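Side-chain contacts in nitrophorin Cim l NP (Cimex lectularius, PDB 2IMQ), which uses a heme b to carry nitric oxide and deliver it to the victim during feeding, causing vasodilation: residues V88-L91 against E92-D96; K202-E206 against Q207-D211; Y233-S236 against A237-W241. All blocks are in the same frame, centred on the assembly; numbering follows the deposited sequence.

Contact 1: V88-L91 against E92-D96; sequences VYCL and EKHLD. With HEM (protoporphyrin IX containing Fe), chain B.
Y89 leads into the pair C90 and L91, which end strand 84-91 and pack against H94, in the 3-10 turn 92-94, and L95, directly after it. Y89 faces helix 57-70 and sends its hydroxyl to the heme: OH donates to propionate oxygen O2A of HEM at 2.6 Å, with O2A lying at the edge of the phenol ring and in its plane. K75 NZ is also hydrogen-bonded to the heme. C90 holds SG anti to the backbone N (chi1 -178°), beside its carbonyl carbon, and SG lies 3.7 Å from CD2 of L95. SG also sits near the plane of the H94 imidazole, 5.2 Å from the ring centroid, as a sulfur-aromatic contact at the edge. L91 runs alongside H94, its CB 3.8 Å from CD2 of the imidazole, and alongside K93, where L91 CD1 meets the methylene CE at 3.9 Å. The carbonyl of L91 closes the turn: H94 N donates to L91 O over 3.1 Å, nearly straight at the hydrogen (169°) but from above the carbonyl plane. One face of the imidazole carries CG of K93, 4.0 Å above the ring centre. Both imidazole nitrogens have partners beyond the turn, NE2 at D38 and ND1 at the hydroxyl of Y125, which fixes which way round the ring is turned. With apolar atoms and sulfur beside it and a carboxylate at NE2, the buried imidazole is held by polar bonds at both nitrogens, and D38 would be expected to stabilise a proton on NE2.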
ATOM      1  N   VAL A  88       9.072   5.331  -3.628  1.00 18.55           N
ATOM      2  CA  VAL A  88       9.484   4.198  -4.411  1.00 18.21           C
ATOM      3  C   VAL A  88      11.012   4.194  -4.501  1.00 18.67           C
ATOM      4  O   VAL A  88      11.585   5.226  -4.852  1.00 20.53           O
ATOM      5  CB  VAL A  88       8.845   4.210  -5.823  1.00 19.81           C
ATOM      6  CG1 VAL A  88       9.241   2.994  -6.559  1.00 22.28           C
ATOM      7  CG2 VAL A  88       7.308   4.263  -5.698  1.00 21.61           C
ATOM      8  N   TYR A  89      11.603   3.049  -4.204  1.00 18.45           N
ATOM      9  CA  TYR A  89      13.039   2.827  -4.310  1.00 18.84           C
ATOM     10  C   TYR A  89      13.279   1.724  -5.318  1.00 18.19           C
ATOM     11  O   TYR A  89      12.499   0.777  -5.456  1.00 20.30           O
ATOM     12  CB  TYR A  89      13.605   2.351  -2.960  1.00 19.49           C
ATOM     13  CG  TYR A  89      13.420   3.269  -1.826  1.00 19.28           C
ATOM     14  CD1 TYR A  89      12.341   3.123  -0.985  1.00 19.45           C
ATOM     15  CD2 TYR A  89      14.308   4.287  -1.559  1.00 19.67           C
ATOM     16  CE1 TYR A  89      12.166   3.960   0.098  1.00 20.48           C
ATOM     17  CE2 TYR A  89      14.142   5.122  -0.476  1.00 21.25           C
ATOM     18  CZ  TYR A  89      13.051   4.954   0.376  1.00 19.33           C
ATOM     19  OH  TYR A  89      12.840   5.808   1.423  1.00 20.96           O
ATOM     20  N   CYS A  90      14.426   1.827  -6.027  1.00 20.74           N
ATOM     21  CA  CYS A  90      14.807   0.774  -6.928  1.00 20.75           C
ATOM     22  C   CYS A  90      16.303   0.593  -6.851  1.00 22.02           C
ATOM     23  O   CYS A  90      17.011   1.565  -6.655  1.00 23.61           O
ATOM     24  CB  CYS A  90      14.393   1.127  -8.354  1.00 22.13           C
ATOM     25  SG  CYS A  90      14.734  -0.119  -9.673  1.00 26.23           S
ATOM     26  N   LEU A  91      16.767  -0.633  -6.982  1.00 21.58           N
ATOM     27  CA  LEU A  91      18.238  -0.844  -7.019  1.00 23.03           C
ATOM     28  C   LEU A  91      18.820  -0.033  -8.155  1.00 24.81           C
ATOM     29  O   LEU A  91      18.332  -0.081  -9.289  1.00 25.08           O
ATOM     30  CB  LEU A  91      18.579  -2.314  -7.140  1.00 23.31           C
ATOM     31  CG  LEU A  91      18.354  -3.207  -5.908  1.00 23.37           C
ATOM     32  CD1 LEU A  91      18.599  -4.626  -6.248  1.00 23.45           C
ATOM     33  CD2 LEU A  91      19.144  -2.775  -4.711  1.00 25.19           C
ATOM     34  N   GLU A  92      19.849   0.740  -7.825  1.00 26.52           N
ATOM     35  CA  GLU A  92      20.498   1.603  -8.796  1.00 27.42           C
ATOM     36  C   GLU A  92      20.967   0.844 -10.048  1.00 27.51           C
ATOM     37  O   GLU A  92      20.927   1.382 -11.137  1.00 27.65           O
ATOM     38  CB  GLU A  92      21.681   2.290  -8.112  1.00 27.77           C
ATOM     39  CG  GLU A  92      22.622   3.028  -9.040  1.00 30.18           C
ATOM     40  CD  GLU A  92      21.946   4.115  -9.829  1.00 36.69           C
ATOM     41  OE1 GLU A  92      20.986   4.720  -9.287  1.00 37.35           O
ATOM     42  OE2 GLU A  92      22.376   4.345 -10.986  1.00 40.34           O
ATOM     43  N   LYS A  93      21.361  -0.405  -9.899  1.00 27.16           N
ATOM     44  CA  LYS A  93      21.849  -1.184 -11.047  1.00 29.07           C
ATOM     45  C   LYS A  93      20.820  -1.387 -12.181  1.00 29.14           C
ATOM     46  O   LYS A  93      21.181  -1.699 -13.290  1.00 29.63           O
ATOM     47  CB  LYS A  93      22.420  -2.518 -10.579  1.00 29.54           C
ATOM     48  CG  LYS A  93      21.392  -3.474 -10.080  1.00 31.69           C
ATOM     49  CD  LYS A  93      21.942  -4.867  -9.964  1.00 33.08           C
ATOM     50  CE  LYS A  93      21.017  -5.737  -9.155  1.00 35.44           C
ATOM     51  NZ  LYS A  93      21.700  -6.952  -8.664  1.00 38.05           N
ATOM     52  N   HIS A  94      19.528  -1.171 -11.924  1.00 27.69           N
ATOM     53  CA  HIS A  94      18.517  -1.386 -12.956  1.00 27.51           C
ATOM     54  C   HIS A  94      18.210  -0.126 -13.768  1.00 27.15           C
ATOM     55  O   HIS A  94      17.478  -0.180 -14.760  1.00 28.53           O
ATOM     56  CB  HIS A  94      17.240  -1.875 -12.282  1.00 25.86           C
ATOM     57  CG  HIS A  94      17.400  -3.173 -11.569  1.00 28.36           C
ATOM     58  ND1 HIS A  94      18.030  -4.267 -12.123  1.00 28.50           N
ATOM     59  CD2 HIS A  94      16.954  -3.573 -10.359  1.00 26.53           C
ATOM     60  CE1 HIS A  94      17.971  -5.282 -11.283  1.00 28.90           C
ATOM     61  NE2 HIS A  94      17.305  -4.888 -10.210  1.00 26.76           N
ATOM     62  N   LEU A  95      18.709   1.011 -13.325  1.00 27.10           N
ATOM     63  CA  LEU A  95      18.261   2.292 -13.835  1.00 28.25           C
ATOM     64  C   LEU A  95      19.029   2.720 -15.093  1.00 29.15           C
ATOM     65  O   LEU A  95      20.259   2.706 -15.109  1.00 30.04           O
ATOM     66  CB  LEU A  95      18.383   3.375 -12.785  1.00 29.90           C
ATOM     67  CG  LEU A  95      17.635   3.068 -11.472  1.00 30.19           C
ATOM     68  CD1 LEU A  95      17.746   4.274 -10.590  1.00 32.40           C
ATOM     69  CD2 LEU A  95      16.143   2.668 -11.649  1.00 27.05           C
ATOM     70  N   ASP A  96      18.274   3.038 -16.142  1.00 29.32           N
ATOM     71  CA  ASP A  96      18.823   3.703 -17.352  1.00 30.48           C
ATOM     72  C   ASP A  96      18.098   5.041 -17.452  1.00 30.71           C
ATOM     73  O   ASP A  96      16.892   5.108 -17.767  1.00 29.23           O
ATOM     74  CB  ASP A  96      18.631   2.846 -18.598  1.00 30.83           C
ATOM     75  CG  ASP A  96      19.184   3.525 -19.883  1.00 32.87           C
ATOM     76  OD1 ASP A  96      19.665   4.670 -19.803  1.00 37.76           O
ATOM     77  OD2 ASP A  96      19.143   2.979 -21.020  1.00 39.46           O
TER
HETATM   78  CHA HEM B 300       9.561  11.280   4.048  1.00 23.34           C
HETATM   79  CHB HEM B 300       7.933   7.027   5.710  1.00 20.11           C
HETATM   80  CHC HEM B 300       5.499   9.323   9.170  1.00 23.61           C
HETATM   81  CHD HEM B 300       6.805  13.553   7.401  1.00 25.58           C
HETATM   82  C1A HEM B 300       9.378   9.935   4.193  1.00 21.64           C
HETATM   83  C2A HEM B 300       9.986   8.892   3.402  1.00 20.72           C
HETATM   84  C3A HEM B 300       9.488   7.717   3.863  1.00 19.99           C
HETATM   85  C4A HEM B 300       8.601   7.988   4.957  1.00 21.58           C
HETATM   86  CMA HEM B 300       9.861   6.335   3.358  1.00 21.47           C
HETATM   87  CAA HEM B 300      11.008   9.052   2.252  1.00 20.89           C
HETATM   88  CBA HEM B 300      12.377   8.850   2.957  1.00 24.12           C
HETATM   89  CGA HEM B 300      13.535   9.055   1.992  1.00 24.76           C
HETATM   90  O1A HEM B 300      13.873  10.205   1.716  1.00 26.02           O
HETATM   91  O2A HEM B 300      14.165   8.064   1.547  1.00 23.54           O
HETATM   92  C1B HEM B 300       7.154   7.292   6.793  1.00 19.88           C
HETATM   93  C2B HEM B 300       6.511   6.295   7.614  1.00 20.74           C
HETATM   94  C3B HEM B 300       5.839   6.912   8.578  1.00 21.93           C
HETATM   95  C4B HEM B 300       6.047   8.327   8.406  1.00 20.26           C
HETATM   96  CMB HEM B 300       6.708   4.866   7.251  1.00 21.48           C
HETATM   97  CAB HEM B 300       4.980   6.321   9.685  1.00 21.23           C
HETATM   98  CBB HEM B 300       5.127   5.046  10.072  1.00 29.84           C
HETATM   99  C1C HEM B 300       5.640  10.676   9.065  1.00 21.87           C
HETATM  100  C2C HEM B 300       4.998  11.687   9.867  1.00 23.36           C
HETATM  101  C3C HEM B 300       5.427  12.856   9.401  1.00 26.20           C
HETATM  102  C4C HEM B 300       6.217  12.629   8.231  1.00 23.98           C
HETATM  103  CMC HEM B 300       4.174  11.465  11.140  1.00 26.70           C
HETATM  104  CAC HEM B 300       5.066  14.233   9.941  1.00 28.18           C
HETATM  105  CBC HEM B 300       3.808  14.664   9.992  1.00 33.04           C
HETATM  106  C1D HEM B 300       7.618  13.313   6.315  1.00 24.11           C
HETATM  107  C2D HEM B 300       8.129  14.351   5.453  1.00 27.77           C
HETATM  108  C3D HEM B 300       8.996  13.662   4.450  1.00 26.50           C
HETATM  109  C4D HEM B 300       8.923  12.258   4.755  1.00 24.29           C
HETATM  110  CMD HEM B 300       7.881  15.855   5.571  1.00 28.07           C
HETATM  111  CAD HEM B 300       9.741  14.396   3.321  1.00 28.27           C
HETATM  112  CBD HEM B 300      10.844  15.194   3.999  1.00 30.51           C
HETATM  113  CGD HEM B 300      11.839  15.673   2.988  1.00 33.90           C
HETATM  114  O1D HEM B 300      12.814  16.365   3.426  1.00 36.29           O
HETATM  115  O2D HEM B 300      11.639  15.359   1.779  1.00 35.87           O
HETATM  116  NA  HEM B 300       8.547   9.368   5.153  1.00 23.10           N
HETATM  117  NB  HEM B 300       6.833   8.526   7.286  1.00 20.46           N
HETATM  118  NC  HEM B 300       6.342  11.284   8.068  1.00 23.09           N
HETATM  119  ND  HEM B 300       8.094  12.093   5.851  1.00 24.50           N
HETATM  120 FE   HEM B 300       7.565  10.327   6.682  1.00 24.93          FE

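Contact 2: K202-E206 against Q207-D211; sequences KKAKE and QKLFD
Helix 201-206 ends where A204 and K205 offer their carbonyls to the turn that follows. L209 N bonds to A204 O at 3.0 Å, the six-to-one link, and K208 N to K205 O at 2.9 Å inside it. K208 has positive phi (68°), which swings the chain back across the helix end. Both donors come from above the carbonyl planes, K208 N far more steeply. Q207 N still makes the last helical bond, to K203 O at 3.1 Å, and a weak second one to A204 O. The returning chain brings L209 O to 3.1 Å from CA of K205, a CA-H...O contact. Among the side chains, A204 is the apolar hub: its CB lies 4.2 Å from CB of L209 and equally far from CD1 of F210, which it meets at the ring edge. Y150 and W168 meet the F210 ring edge-to-face, so this end of the turn is pinned in an aromatic cluster. K205 lays its extended chain along the returning backbone, CE 3.6 Å from F210 O, and its amine goes on to the carbonyl of W213. On the outer side, K208 bends at chi2 (-54°), folding its methylenes back over the helix end. Its NZ is linked weakly through a water that donates to E206 O at 2.8 Å, giving this terminal carbonyl a partner. The paired bonds around the positive-phi K208, as C-prime residue, with A204 and L209 touching beneath them, form a Schellman motif that terminates the helix and starts the loop toward strand 243-248.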
ATOM      1  N   LYS A 202     -14.973  -7.092  -2.651  1.00 14.55           N
ATOM      2  CA  LYS A 202     -15.789  -7.686  -3.700  1.00 15.40           C
ATOM      3  C   LYS A 202     -16.977  -6.841  -4.080  1.00 15.74           C
ATOM      4  O   LYS A 202     -17.406  -6.864  -5.213  1.00 17.18           O
ATOM      5  CB  LYS A 202     -16.271  -9.069  -3.263  1.00 18.36           C
ATOM      6  CG  LYS A 202     -17.160  -9.087  -2.082  1.00 20.69           C
ATOM      7  CD  LYS A 202     -17.684 -10.522  -1.730  1.00 23.17           C
ATOM      8  CE  LYS A 202     -16.611 -11.364  -1.133  1.00 22.96           C
ATOM      9  NZ  LYS A 202     -15.749 -10.771  -0.022  1.00 20.29           N
ATOM     10  N   LYS A 203     -17.501  -6.100  -3.115  1.00 15.41           N
ATOM     11  CA  LYS A 203     -18.608  -5.137  -3.381  1.00 16.29           C
ATOM     12  C   LYS A 203     -18.131  -3.980  -4.220  1.00 15.25           C
ATOM     13  O   LYS A 203     -18.799  -3.605  -5.189  1.00 17.45           O
ATOM     14  CB  LYS A 203     -19.182  -4.624  -2.081  1.00 17.24           C
ATOM     15  CG  LYS A 203     -19.768  -5.709  -1.182  1.00 20.43           C
ATOM     16  CD  LYS A 203     -20.370  -5.013   0.087  1.00 24.67           C
ATOM     17  CE  LYS A 203     -20.935  -5.965   1.052  1.00 29.59           C
ATOM     18  NZ  LYS A 203     -22.183  -6.455   0.423  1.00 33.62           N
ATOM     19  N   ALA A 204     -16.964  -3.445  -3.908  1.00 14.61           N
ATOM     20  CA  ALA A 204     -16.354  -2.428  -4.734  1.00 15.22           C
ATOM     21  C   ALA A 204     -16.148  -2.930  -6.156  1.00 15.18           C
ATOM     22  O   ALA A 204     -16.499  -2.245  -7.109  1.00 15.70           O
ATOM     23  CB  ALA A 204     -15.053  -1.987  -4.100  1.00 14.25           C
ATOM     24  N   LYS A 205     -15.642  -4.153  -6.292  1.00 14.99           N
ATOM     25  CA  LYS A 205     -15.461  -4.705  -7.622  1.00 16.97           C
ATOM     26  C   LYS A 205     -16.758  -4.946  -8.377  1.00 18.35           C
ATOM     27  O   LYS A 205     -16.792  -4.725  -9.584  1.00 19.98           O
ATOM     28  CB  LYS A 205     -14.647  -5.990  -7.584  1.00 17.36           C
ATOM     29  CG  LYS A 205     -13.251  -5.787  -7.124  1.00 17.53           C
ATOM     30  CD  LYS A 205     -12.587  -7.104  -6.888  1.00 21.80           C
ATOM     31  CE  LYS A 205     -11.166  -6.989  -7.045  1.00 24.34           C
ATOM     32  NZ  LYS A 205     -10.593  -8.415  -6.997  1.00 31.80           N
ATOM     33  N   GLU A 206     -17.815  -5.322  -7.688  1.00 19.75           N
ATOM     34  CA  GLU A 206     -19.134  -5.472  -8.314  1.00 22.46           C
ATOM     35  C   GLU A 206     -19.604  -4.147  -8.902  1.00 22.08           C
ATOM     36  O   GLU A 206     -20.309  -4.126  -9.927  1.00 24.88           O
ATOM     37  CB  GLU A 206     -20.143  -5.892  -7.290  1.00 23.13           C
ATOM     38  CG  GLU A 206     -20.064  -7.337  -6.902  1.00 29.91           C
ATOM     39  CD  GLU A 206     -21.007  -7.709  -5.765  1.00 30.93           C
ATOM     40  OE1 GLU A 206     -20.832  -8.831  -5.216  1.00 42.84           O
ATOM     41  OE2 GLU A 206     -21.891  -6.898  -5.384  1.00 38.31           O
ATOM     42  N   GLN A 207     -19.220  -3.059  -8.237  1.00 22.50           N
ATOM     43  CA  GLN A 207     -19.504  -1.670  -8.668  0.50 23.25           C
ATOM     44  C   GLN A 207     -18.480  -1.151  -9.643  1.00 22.94           C
ATOM     45  O   GLN A 207     -18.446   0.027  -9.955  1.00 25.12           O
ATOM     46  CB  GLN A 207     -19.556  -0.690  -7.493  0.50 23.53           C
ATOM     47  CG  GLN A 207     -20.777  -0.793  -6.619  0.50 24.72           C
ATOM     48  CD  GLN A 207     -21.031   0.418  -5.735  0.50 24.71           C
ATOM     49  OE1 GLN A 207     -21.322   1.557  -6.210  0.50 25.89           O
ATOM     50  NE2 GLN A 207     -20.937   0.185  -4.431  0.50 25.02           N
ATOM     51  N   LYS A 208     -17.632  -2.020 -10.174  1.00 21.88           N
ATOM     52  CA  LYS A 208     -16.627  -1.672 -11.168  1.00 22.38           C
ATOM     53  C   LYS A 208     -15.496  -0.771 -10.682  1.00 22.08           C
ATOM     54  O   LYS A 208     -14.833  -0.036 -11.429  1.00 24.98           O
ATOM     55  CB  LYS A 208     -17.291  -1.161 -12.493  1.00 24.53           C
ATOM     56  CG  LYS A 208     -18.351  -2.112 -13.024  1.00 28.66           C
ATOM     57  CD  LYS A 208     -17.794  -3.497 -13.182  1.00 32.16           C
ATOM     58  CE  LYS A 208     -18.644  -4.426 -13.975  1.00 33.31           C
ATOM     59  NZ  LYS A 208     -17.998  -5.770 -14.036  1.00 38.16           N
ATOM     60  N   LEU A 209     -15.210  -0.910  -9.406  1.00 18.09           N
ATOM     61  CA  LEU A 209     -14.033  -0.272  -8.832  1.00 18.70           C
ATOM     62  C   LEU A 209     -13.002  -1.403  -8.667  1.00 18.74           C
ATOM     63  O   LEU A 209     -13.316  -2.591  -8.476  1.00 22.90           O
ATOM     64  CB  LEU A 209     -14.440   0.383  -7.522  1.00 17.20           C
ATOM     65  CG  LEU A 209     -15.704   1.303  -7.515  1.00 18.11           C
ATOM     66  CD1 LEU A 209     -15.931   1.914  -6.138  1.00 21.30           C
ATOM     67  CD2 LEU A 209     -15.671   2.410  -8.528  1.00 18.80           C
ATOM     68  N   PHE A 210     -11.751  -1.051  -8.832  1.00 18.70           N
ATOM     69  CA  PHE A 210     -10.666  -2.016  -8.681  1.00 20.23           C
ATOM     70  C   PHE A 210     -10.863  -3.184  -9.656  1.00 20.96           C
ATOM     71  O   PHE A 210     -10.465  -4.320  -9.339  1.00 20.59           O
ATOM     72  CB  PHE A 210     -10.485  -2.487  -7.222  1.00 17.93           C
ATOM     73  CG  PHE A 210     -10.216  -1.385  -6.248  1.00 15.46           C
ATOM     74  CD1 PHE A 210     -11.189  -0.987  -5.328  1.00 16.78           C
ATOM     75  CD2 PHE A 210      -9.009  -0.746  -6.232  1.00 17.78           C
ATOM     76  CE1 PHE A 210     -10.900   0.041  -4.459  1.00 18.89           C
ATOM     77  CE2 PHE A 210      -8.762   0.256  -5.345  1.00 18.55           C
ATOM     78  CZ  PHE A 210      -9.698   0.652  -4.492  1.00 18.86           C
ATOM     79  N   ASP A 211     -11.453  -2.876 -10.846  1.00 23.45           N
ATOM     80  CA  ASP A 211     -11.776  -3.843 -11.881  1.00 23.71           C
ATOM     81  C   ASP A 211     -10.542  -4.613 -12.261  1.00 21.94           C
ATOM     82  O   ASP A 211      -9.609  -3.997 -12.733  1.00 24.10           O
ATOM     83  CB  ASP A 211     -12.366  -3.171 -13.149  1.00 26.35           C
ATOM     84  CG  ASP A 211     -13.066  -4.139 -14.034  1.00 28.14           C
ATOM     85  OD1 ASP A 211     -14.022  -3.751 -14.719  1.00 39.96           O
ATOM     86  OD2 ASP A 211     -12.758  -5.353 -14.091  1.00 39.28           O
TER
HETATM   87  O   HOH W   1     -20.337  -6.332 -11.728  1.00 43.79           O

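Contact 3: Y233-S236 against A237-W241; sequences YDLS and ATPSW
The phenol ring of Y233 takes P239 over one face. CG of the proline stands 4.0 Å above the ring plane, offset toward the rim, while its CB lies 4.0 Å from CE2 of the tyrosine. The two side chains cross obliquely, and the pyrrolidine rests over the CD2-CE2 side of the ring. F226 stacks on Y233 as well, and the hydroxyl at the far end of the ring is bonded to the carbonyl of P222. L235 adds a second apolar touch to the same proline: with CG beside the backbone N (chi1 -60°), its CD2 reaches P239 CG at 3.7 Å. P239 is thus gripped by the ring of Y233, just before the turn, and a methyl of L235 within it. The turn is type I, D234 to A237, closed by a long, weak bond from A237 N to D234 O at 3.5 Å. A water lies 2.8 Å from both D234 O and A237 O, with more acceptors in reach than protons to give. The carboxylate of D234 stiffens the turn from within: OD1 accepts S236 N at 3.0 Å, an Asx turn, and also the hydroxyl OG of S236 at 2.8 Å. Both donors reach OD1 from the same face of the carboxylate plane, and OG can do so because it stands between the backbone N and the carbonyl carbon (chi1 65°). K225 bonds to that hydroxyl too. Further on, the OG of S240 donates to T238 O over 3.0 Å. The stretch belongs to the long loop between helix 201-206 and strand 243-248; Y233, T238 and P239 lean on helix 180-188, while the indole of W241 packs against helix 192-196.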
ATOM      1  N   TYR A 233      -8.099  -6.566  20.060  1.00 24.29           N
ATOM      2  CA  TYR A 233      -8.997  -5.709  19.267  1.00 23.42           C
ATOM      3  C   TYR A 233      -9.760  -4.770  20.143  1.00 24.83           C
ATOM      4  O   TYR A 233     -10.290  -5.159  21.187  1.00 25.47           O
ATOM      5  CB  TYR A 233      -9.957  -6.491  18.394  1.00 23.32           C
ATOM      6  CG  TYR A 233      -9.263  -7.197  17.267  1.00 20.94           C
ATOM      7  CD1 TYR A 233      -8.922  -8.512  17.375  1.00 21.68           C
ATOM      8  CD2 TYR A 233      -8.946  -6.534  16.090  1.00 18.71           C
ATOM      9  CE1 TYR A 233      -8.269  -9.161  16.381  1.00 20.61           C
ATOM     10  CE2 TYR A 233      -8.301  -7.157  15.102  1.00 17.75           C
ATOM     11  CZ  TYR A 233      -7.949  -8.469  15.222  1.00 18.32           C
ATOM     12  OH  TYR A 233      -7.288  -9.179  14.265  1.00 18.79           O
ATOM     13  N   ASP A 234      -9.770  -3.532  19.723  1.00 23.90           N
ATOM     14  CA  ASP A 234     -10.728  -2.559  20.162  1.00 24.66           C
ATOM     15  C   ASP A 234     -12.020  -2.766  19.369  1.00 23.68           C
ATOM     16  O   ASP A 234     -12.110  -2.404  18.171  1.00 22.74           O
ATOM     17  CB  ASP A 234     -10.149  -1.179  19.949  1.00 25.71           C
ATOM     18  CG  ASP A 234     -11.112  -0.088  20.333  1.00 27.30           C
ATOM     19  OD1 ASP A 234     -12.277  -0.377  20.589  1.00 29.54           O
ATOM     20  OD2 ASP A 234     -10.792   1.127  20.354  1.00 36.12           O
ATOM     21  N   LEU A 235     -13.023  -3.344  20.025  1.00 23.95           N
ATOM     22  CA  LEU A 235     -14.221  -3.767  19.357  1.00 23.68           C
ATOM     23  C   LEU A 235     -15.284  -2.701  19.196  1.00 24.91           C
ATOM     24  O   LEU A 235     -16.376  -2.996  18.755  1.00 26.04           O
ATOM     25  CB  LEU A 235     -14.772  -5.053  19.967  1.00 24.74           C
ATOM     26  CG  LEU A 235     -13.760  -6.207  19.876  1.00 24.39           C
ATOM     27  CD1 LEU A 235     -14.117  -7.293  20.849  1.00 28.85           C
ATOM     28  CD2 LEU A 235     -13.595  -6.706  18.437  1.00 23.25           C
ATOM     29  N   SER A 236     -14.895  -1.436  19.438  1.00 24.79           N
ATOM     30  CA  SER A 236     -15.634  -0.265  18.951  1.00 24.86           C
ATOM     31  C   SER A 236     -15.766  -0.191  17.426  1.00 23.64           C
ATOM     32  O   SER A 236     -16.649   0.461  16.901  1.00 26.48           O
ATOM     33  CB  SER A 236     -15.026   1.053  19.431  1.00 25.58           C
ATOM     34  OG  SER A 236     -13.739   1.295  18.915  1.00 28.32           O
ATOM     35  N   ALA A 237     -14.902  -0.900  16.712  1.00 21.84           N
ATOM     36  CA  ALA A 237     -15.032  -1.117  15.270  1.00 20.12           C
ATOM     37  C   ALA A 237     -15.015  -2.608  14.983  1.00 18.85           C
ATOM     38  O   ALA A 237     -14.312  -3.396  15.601  1.00 19.31           O
ATOM     39  CB  ALA A 237     -13.871  -0.435  14.554  1.00 21.16           C
ATOM     40  N   THR A 238     -15.761  -2.980  13.973  1.00 16.45           N
ATOM     41  CA  THR A 238     -15.656  -4.354  13.470  1.00 14.57           C
ATOM     42  C   THR A 238     -14.267  -4.583  12.939  1.00 13.67           C
ATOM     43  O   THR A 238     -13.775  -3.846  12.079  1.00 14.17           O
ATOM     44  CB  THR A 238     -16.676  -4.602  12.357  1.00 14.82           C
ATOM     45  OG1 THR A 238     -17.981  -4.443  12.944  1.00 17.26           O
ATOM     46  CG2 THR A 238     -16.569  -5.992  11.788  1.00 15.45           C
ATOM     47  N   PRO A 239     -13.566  -5.596  13.420  1.00 13.80           N
ATOM     48  CA  PRO A 239     -12.256  -5.930  12.894  1.00 13.15           C
ATOM     49  C   PRO A 239     -12.278  -6.023  11.378  1.00 12.62           C
ATOM     50  O   PRO A 239     -13.127  -6.677  10.780  1.00 13.50           O
ATOM     51  CB  PRO A 239     -11.961  -7.317  13.538  1.00 14.40           C
ATOM     52  CG  PRO A 239     -12.672  -7.273  14.862  1.00 15.83           C
ATOM     53  CD  PRO A 239     -13.951  -6.485  14.530  1.00 13.48           C
ATOM     54  N   SER A 240     -11.289  -5.380  10.755  1.00 12.44           N
ATOM     55  CA  SER A 240     -11.222  -5.249   9.312  1.00 11.82           C
ATOM     56  C   SER A 240      -9.798  -5.296   8.808  1.00 11.98           C
ATOM     57  O   SER A 240      -8.861  -5.049   9.573  1.00 12.81           O
ATOM     58  CB  SER A 240     -11.848  -3.908   8.855  1.00 13.25           C
ATOM     59  OG  SER A 240     -13.206  -3.847   9.135  1.00 13.68           O
ATOM     60  N   TRP A 241      -9.688  -5.545   7.502  1.00 12.22           N
ATOM     61  CA  TRP A 241      -8.441  -5.461   6.765  1.00 11.92           C
ATOM     62  C   TRP A 241      -8.367  -4.087   6.129  1.00 12.60           C
ATOM     63  O   TRP A 241      -9.061  -3.806   5.143  1.00 13.28           O
ATOM     64  CB  TRP A 241      -8.370  -6.568   5.757  1.00 13.34           C
ATOM     65  CG  TRP A 241      -8.153  -7.910   6.406  1.00 12.82           C
ATOM     66  CD1 TRP A 241      -6.982  -8.447   6.812  1.00 13.52           C
ATOM     67  CD2 TRP A 241      -9.160  -8.899   6.664  1.00 12.70           C
ATOM     68  NE1 TRP A 241      -7.211  -9.688   7.352  1.00 14.81           N
ATOM     69  CE2 TRP A 241      -8.534  -9.995   7.244  1.00 13.15           C
ATOM     70  CE3 TRP A 241     -10.546  -8.937   6.496  1.00 14.70           C
ATOM     71  CZ2 TRP A 241      -9.220 -11.130   7.597  1.00 15.80           C
ATOM     72  CZ3 TRP A 241     -11.233 -10.077   6.860  1.00 15.38           C
ATOM     73  CH2 TRP A 241     -10.549 -11.149   7.418  1.00 15.78           C
TER
HETATM   74  O   HOH W   2     -11.606  -3.978  15.887  1.00 17.63           O

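The three contacts follow one another along the chain, all within the endonuclease/exonuclease/phosphatase family region, and none touches another. Contact 1 stands apart: its centre is about 33 Å from that of contact 2 and about 39 Å from that of contact 3, with contacts 1 and 3 on opposite sides of the chain's centre. It is also the one that reaches the heme, through Y89 at a propionate; the proximal ligand of the iron is C60, on helix 57-70. Contacts 2 and 3 are nearer neighbours, with nearest atoms about 8 Å apart: contact 2 closes helix 201-206 and opens the long loop to strand 243-248, and contact 3 lies farther along it, both away from the heme.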